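Probable alginate O-acetylase AlgJ (Pseudomonas putida, PDB 4O8V) probably takes part, with AlgI and AlgF in an inner-membrane complex, in acetylating mannuronate residues of alginate at O-2 and O-3. Local coordinates at residues Q209-A221 against L235-P249. Numbering follows the deposited sequence.
Sequences QIPVALVGTSYSA and LRSDVANYAEDGHGP
V212 and V239 meet on one face of the parallel sheet, V212 CG1 lying 3.9 Å from V239 CG1, and the CB of L214 closes in on the same V239 methyl. L228 of helix 227-235 also packs on V239; this helix crosses over between the two neighbouring parallel strands, which fits the alpha/beta fold of SGNH hydrolases. On the other face the CB of A213 sits at the edge of the Y242 ring, near its plane, and Y256 of helix 250-257 touches both residues. The strands are joined by a parallel ladder in which A240 bonds twice, its N to V212 O and its O to L214 N (2.7 Å); L214 O then takes Y242 N. Past the strands the pairing goes on, with E244 N donating to G216 O at 3.2 Å. N241, its CG anti to the backbone N (chi1 -158°), lies alongside L214 and turns its amide to the short helix 218-221. N241 ND2 donates to S220 O at 3.0 Å; S220 O lies in the plane of the N241 amide, though ND2 comes to it from above the carbonyl plane. OD1 receives A243 N in an Asx turn, so both ends of the amide are fixed. Beside this bond A243 CB presses on S220 CB at 3.5 Å, tighter than usual for two carbons, and A221 CB rests on A243 CB. T217 caps the helix, its OG1 accepting from Y219 N and also bonded to E273; its CG2 touches the P249 ring. At the polar edge, S218 CB lies 3.5 Å from D245 OD2, and one water accepts from S218 N and G246 N. S218 follows the C-terminal end of strand 212-215, its turn held by the N241 bond and the T217 cap; its OG bonds to H122, consistent with a Ser-His-Asp triad completed by D120.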
loop_
_atom_site.group_PDB
_atom_site.type_symbol
_atom_site.label_atom_id
_atom_site.label_comp_id
_atom_site.label_asym_id
_atom_site.label_seq_id
_atom_site.Cartn_x
_atom_site.Cartn_y
_atom_site.Cartn_z
ATOM N N GLN A 209 -20.756 -12.375 -6.968
ATOM C CA GLN A 209 -20.067 -11.192 -7.465
ATOM C C GLN A 209 -19.723 -10.252 -6.315
ATOM O O GLN A 209 -20.600 -9.816 -5.569
ATOM C CB GLN A 209 -20.919 -10.463 -8.503
ATOM N N ILE A 210 -18.442 -9.948 -6.171
ATOM C CA ILE A 210 -17.984 -9.084 -5.083
ATOM C C ILE A 210 -17.782 -7.682 -5.646
ATOM O O ILE A 210 -17.166 -7.517 -6.688
ATOM C CB ILE A 210 -16.698 -9.643 -4.436
ATOM C CG1 ILE A 210 -16.982 -11.042 -3.879
ATOM C CG2 ILE A 210 -16.144 -8.703 -3.329
ATOM C CD1 ILE A 210 -15.983 -11.521 -2.835
ATOM N N PRO A 211 -18.351 -6.667 -4.981
ATOM C CA PRO A 211 -18.342 -5.321 -5.563
ATOM C C PRO A 211 -17.013 -4.583 -5.466
ATOM O O PRO A 211 -16.826 -3.622 -6.213
ATOM C CB PRO A 211 -19.413 -4.588 -4.760
ATOM C CG PRO A 211 -19.537 -5.332 -3.512
ATOM C CD PRO A 211 -19.235 -6.756 -3.808
ATOM N N VAL A 212 -16.109 -5.018 -4.590
ATOM C CA VAL A 212 -14.812 -4.347 -4.445
ATOM C C VAL A 212 -13.646 -5.336 -4.534
ATOM O O VAL A 212 -13.697 -6.409 -3.930
ATOM C CB VAL A 212 -14.707 -3.600 -3.093
ATOM C CG1 VAL A 212 -13.350 -2.908 -2.949
ATOM C CG2 VAL A 212 -15.859 -2.592 -2.911
ATOM N N ALA A 213 -12.596 -4.982 -5.276
ATOM C CA ALA A 213 -11.375 -5.794 -5.276
ATOM C C ALA A 213 -10.227 -4.995 -4.668
ATOM O O ALA A 213 -10.135 -3.788 -4.863
ATOM C CB ALA A 213 -10.998 -6.265 -6.701
ATOM N N LEU A 214 -9.366 -5.689 -3.931
ATOM C CA LEU A 214 -8.178 -5.075 -3.335
ATOM C C LEU A 214 -6.961 -5.638 -4.063
ATOM O O LEU A 214 -6.849 -6.858 -4.216
ATOM C CB LEU A 214 -8.100 -5.367 -1.823
ATOM C CG LEU A 214 -6.791 -5.004 -1.113
ATOM C CD1 LEU A 214 -6.522 -3.506 -1.176
ATOM C CD2 LEU A 214 -6.869 -5.471 0.355
ATOM N N VAL A 215 -6.101 -4.742 -4.566
ATOM C CA VAL A 215 -4.839 -5.128 -5.179
ATOM C C VAL A 215 -3.701 -4.352 -4.531
ATOM O O VAL A 215 -3.846 -3.170 -4.225
ATOM C CB VAL A 215 -4.850 -4.865 -6.711
ATOM C CG1 VAL A 215 -3.556 -5.408 -7.349
ATOM C CG2 VAL A 215 -6.047 -5.519 -7.316
ATOM N N GLY A 216 -2.589 -5.023 -4.282
ATOM C CA GLY A 216 -1.459 -4.357 -3.675
ATOM C C GLY A 216 -0.329 -5.287 -3.280
ATOM O O GLY A 216 -0.111 -6.349 -3.881
ATOM N N THR A 217 0.398 -4.857 -2.255
ATOM C CA THR A 217 1.626 -5.494 -1.818
ATOM C C THR A 217 1.392 -6.241 -0.516
ATOM O O THR A 217 0.253 -6.596 -0.174
ATOM C CB THR A 217 2.768 -4.456 -1.588
ATOM O OG1 THR A 217 2.424 -3.638 -0.462
ATOM C CG2 THR A 217 2.953 -3.564 -2.817
ATOM N N SER A 218 2.485 -6.527 0.185
ATOM C CA SER A 218 2.394 -7.127 1.515
ATOM C C SER A 218 1.622 -6.244 2.496
ATOM O O SER A 218 1.100 -6.758 3.497
ATOM C CB SER A 218 3.805 -7.425 2.052
ATOM O OG SER A 218 4.620 -6.268 2.038
ATOM N N TYR A 219 1.520 -4.935 2.234
ATOM C CA TYR A 219 0.665 -4.076 3.090
ATOM C C TYR A 219 -0.771 -4.602 3.079
ATOM O O TYR A 219 -1.497 -4.519 4.088
ATOM C CB TYR A 219 0.672 -2.599 2.647
ATOM C CG TYR A 219 1.913 -1.828 3.031
ATOM C CD1 TYR A 219 3.040 -1.862 2.216
ATOM C CD2 TYR A 219 1.969 -1.072 4.219
ATOM C CE1 TYR A 219 4.198 -1.164 2.551
ATOM C CE2 TYR A 219 3.140 -0.351 4.565
ATOM C CZ TYR A 219 4.241 -0.406 3.725
ATOM O OH TYR A 219 5.399 0.267 4.046
ATOM N N SER A 220 -1.163 -5.188 1.947
ATOM C CA SER A 220 -2.535 -5.676 1.753
ATOM C C SER A 220 -2.647 -7.184 1.834
ATOM O O SER A 220 -3.708 -7.702 2.160
ATOM C CB SER A 220 -3.079 -5.236 0.379
ATOM O OG SER A 220 -3.220 -3.831 0.309
ATOM N N ALA A 221 -1.576 -7.897 1.481
ATOM C CA ALA A 221 -1.642 -9.353 1.444
ATOM C C ALA A 221 -1.480 -9.991 2.807
ATOM O O ALA A 221 -1.949 -11.094 3.032
ATOM C CB ALA A 221 -0.571 -9.925 0.484
ATOM N N LEU A 235 -16.089 0.108 4.477
ATOM C CA LEU A 235 -16.914 0.220 3.280
ATOM C C LEU A 235 -18.303 -0.373 3.449
ATOM O O LEU A 235 -19.191 -0.114 2.630
ATOM C CB LEU A 235 -16.232 -0.471 2.093
ATOM C CG LEU A 235 -14.920 0.152 1.613
ATOM C CD1 LEU A 235 -14.216 -0.817 0.668
ATOM C CD2 LEU A 235 -15.222 1.473 0.929
ATOM N N ARG A 236 -18.498 -1.160 4.507
ATOM C CA ARG A 236 -19.724 -1.957 4.643
ATOM C C ARG A 236 -19.978 -2.725 3.342
ATOM O O ARG A 236 -21.070 -2.673 2.726
ATOM C CB ARG A 236 -20.920 -1.074 5.019
ATOM C CG ARG A 236 -20.646 -0.240 6.281
ATOM C CD ARG A 236 -21.843 0.559 6.709
ATOM N NE ARG A 236 -22.629 -0.192 7.673
ATOM C CZ ARG A 236 -23.950 -0.281 7.652
ATOM N NH1 ARG A 236 -24.648 0.347 6.715
ATOM N NH2 ARG A 236 -24.572 -0.999 8.576
ATOM N N SER A 237 -18.937 -3.436 2.918
ATOM C CA SER A 237 -18.983 -4.189 1.662
ATOM C C SER A 237 -18.049 -5.395 1.673
ATOM O O SER A 237 -16.989 -5.348 2.299
ATOM C CB SER A 237 -18.602 -3.285 0.491
ATOM O OG SER A 237 -18.603 -4.012 -0.729
ATOM N N ASP A 238 -18.427 -6.489 1.016
ATOM C CA ASP A 238 -17.454 -7.569 0.884
ATOM C C ASP A 238 -16.359 -7.049 -0.036
ATOM O O ASP A 238 -16.590 -6.146 -0.843
ATOM C CB ASP A 238 -18.077 -8.865 0.344
ATOM C CG ASP A 238 -17.166 -10.081 0.542
ATOM O OD1 ASP A 238 -16.137 -9.972 1.245
ATOM O OD2 ASP A 238 -17.492 -11.162 0.009
ATOM N N VAL A 239 -15.159 -7.589 0.130
ATOM C CA VAL A 239 -13.979 -7.187 -0.623
ATOM C C VAL A 239 -13.166 -8.434 -0.937
ATOM O O VAL A 239 -12.930 -9.253 -0.041
ATOM C CB VAL A 239 -13.067 -6.180 0.154
ATOM C CG1 VAL A 239 -11.884 -5.774 -0.719
ATOM C CG2 VAL A 239 -13.836 -4.943 0.597
ATOM N N ALA A 240 -12.747 -8.594 -2.194
ATOM C CA ALA A 240 -11.884 -9.716 -2.544
ATOM C C ALA A 240 -10.423 -9.264 -2.596
ATOM O O ALA A 240 -10.120 -8.173 -3.091
ATOM C CB ALA A 240 -12.304 -10.324 -3.887
ATOM N N ASN A 241 -9.522 -10.099 -2.082
ATOM C CA ASN A 241 -8.103 -9.736 -2.007
ATOM C C ASN A 241 -7.286 -10.398 -3.117
ATOM O O ASN A 241 -7.209 -11.620 -3.192
ATOM C CB ASN A 241 -7.507 -10.114 -0.657
ATOM C CG ASN A 241 -6.265 -9.304 -0.334
ATOM O OD1 ASN A 241 -5.748 -8.588 -1.199
ATOM N ND2 ASN A 241 -5.791 -9.387 0.918
ATOM N N TYR A 242 -6.695 -9.580 -3.980
ATOM C CA TYR A 242 -5.762 -10.077 -4.989
ATOM C C TYR A 242 -4.350 -9.512 -4.803
ATOM O O TYR A 242 -3.530 -9.554 -5.728
ATOM C CB TYR A 242 -6.284 -9.744 -6.386
ATOM C CG TYR A 242 -7.669 -10.288 -6.628
ATOM C CD1 TYR A 242 -7.848 -11.594 -7.071
ATOM C CD2 TYR A 242 -8.795 -9.504 -6.416
ATOM C CE1 TYR A 242 -9.109 -12.106 -7.292
ATOM C CE2 TYR A 242 -10.078 -10.012 -6.652
ATOM C CZ TYR A 242 -10.220 -11.310 -7.079
ATOM O OH TYR A 242 -11.474 -11.827 -7.307
ATOM N N ALA A 243 -4.057 -8.988 -3.613
ATOM C CA ALA A 243 -2.696 -8.561 -3.301
ATOM C C ALA A 243 -1.719 -9.731 -3.186
ATOM O O ALA A 243 -2.123 -10.882 -2.998
ATOM C CB ALA A 243 -2.692 -7.723 -1.993
ATOM N N GLU A 244 -0.428 -9.448 -3.334
ATOM C CA GLU A 244 0.604 -10.472 -3.281
ATOM C C GLU A 244 1.787 -9.913 -2.529
ATOM O O GLU A 244 2.029 -8.697 -2.539
ATOM C CB GLU A 244 1.060 -10.915 -4.685
ATOM C CG GLU A 244 0.054 -11.734 -5.468
ATOM C CD GLU A 244 0.543 -12.081 -6.879
ATOM O OE1 GLU A 244 1.710 -11.775 -7.230
ATOM O OE2 GLU A 244 -0.253 -12.669 -7.636
ATOM N N ASP A 245 2.533 -10.807 -1.899
ATOM C CA ASP A 245 3.698 -10.425 -1.119
ATOM C C ASP A 245 4.953 -10.578 -1.987
ATOM O O ASP A 245 5.149 -11.614 -2.606
ATOM C CB ASP A 245 3.750 -11.292 0.156
ATOM C CG ASP A 245 4.714 -10.768 1.202
ATOM O OD1 ASP A 245 5.799 -10.286 0.823
ATOM O OD2 ASP A 245 4.387 -10.848 2.410
ATOM N N GLY A 246 5.764 -9.524 -2.086
ATOM C CA GLY A 246 7.108 -9.633 -2.635
ATOM C C GLY A 246 7.361 -9.330 -4.105
ATOM O O GLY A 246 8.427 -9.653 -4.623
ATOM N N HIS A 247 6.397 -8.711 -4.786
ATOM C CA HIS A 247 6.552 -8.417 -6.207
ATOM C C HIS A 247 6.266 -6.952 -6.512
ATOM O O HIS A 247 6.147 -6.565 -7.667
ATOM C CB HIS A 247 5.626 -9.305 -7.043
ATOM C CG HIS A 247 5.795 -10.767 -6.772
ATOM N ND1 HIS A 247 6.889 -11.482 -7.211
ATOM C CD2 HIS A 247 5.017 -11.644 -6.094
ATOM C CE1 HIS A 247 6.775 -12.737 -6.818
ATOM N NE2 HIS A 247 5.649 -12.862 -6.139
ATOM N N GLY A 248 6.151 -6.142 -5.470
ATOM C CA GLY A 248 5.810 -4.747 -5.655
ATOM C C GLY A 248 4.338 -4.597 -5.974
ATOM O O GLY A 248 3.602 -5.577 -6.003
ATOM N N PRO A 249 3.895 -3.356 -6.181
ATOM C CA PRO A 249 2.478 -3.011 -6.341
ATOM C C PRO A 249 1.947 -3.170 -7.768
ATOM O O PRO A 249 0.722 -3.312 -7.938
ATOM C CB PRO A 249 2.441 -1.538 -5.917
ATOM C CG PRO A 249 3.796 -1.023 -6.299
ATOM C CD PRO A 249 4.745 -2.161 -5.982
HETATM O O HOH W 1 5.451 -6.724 -1.134
#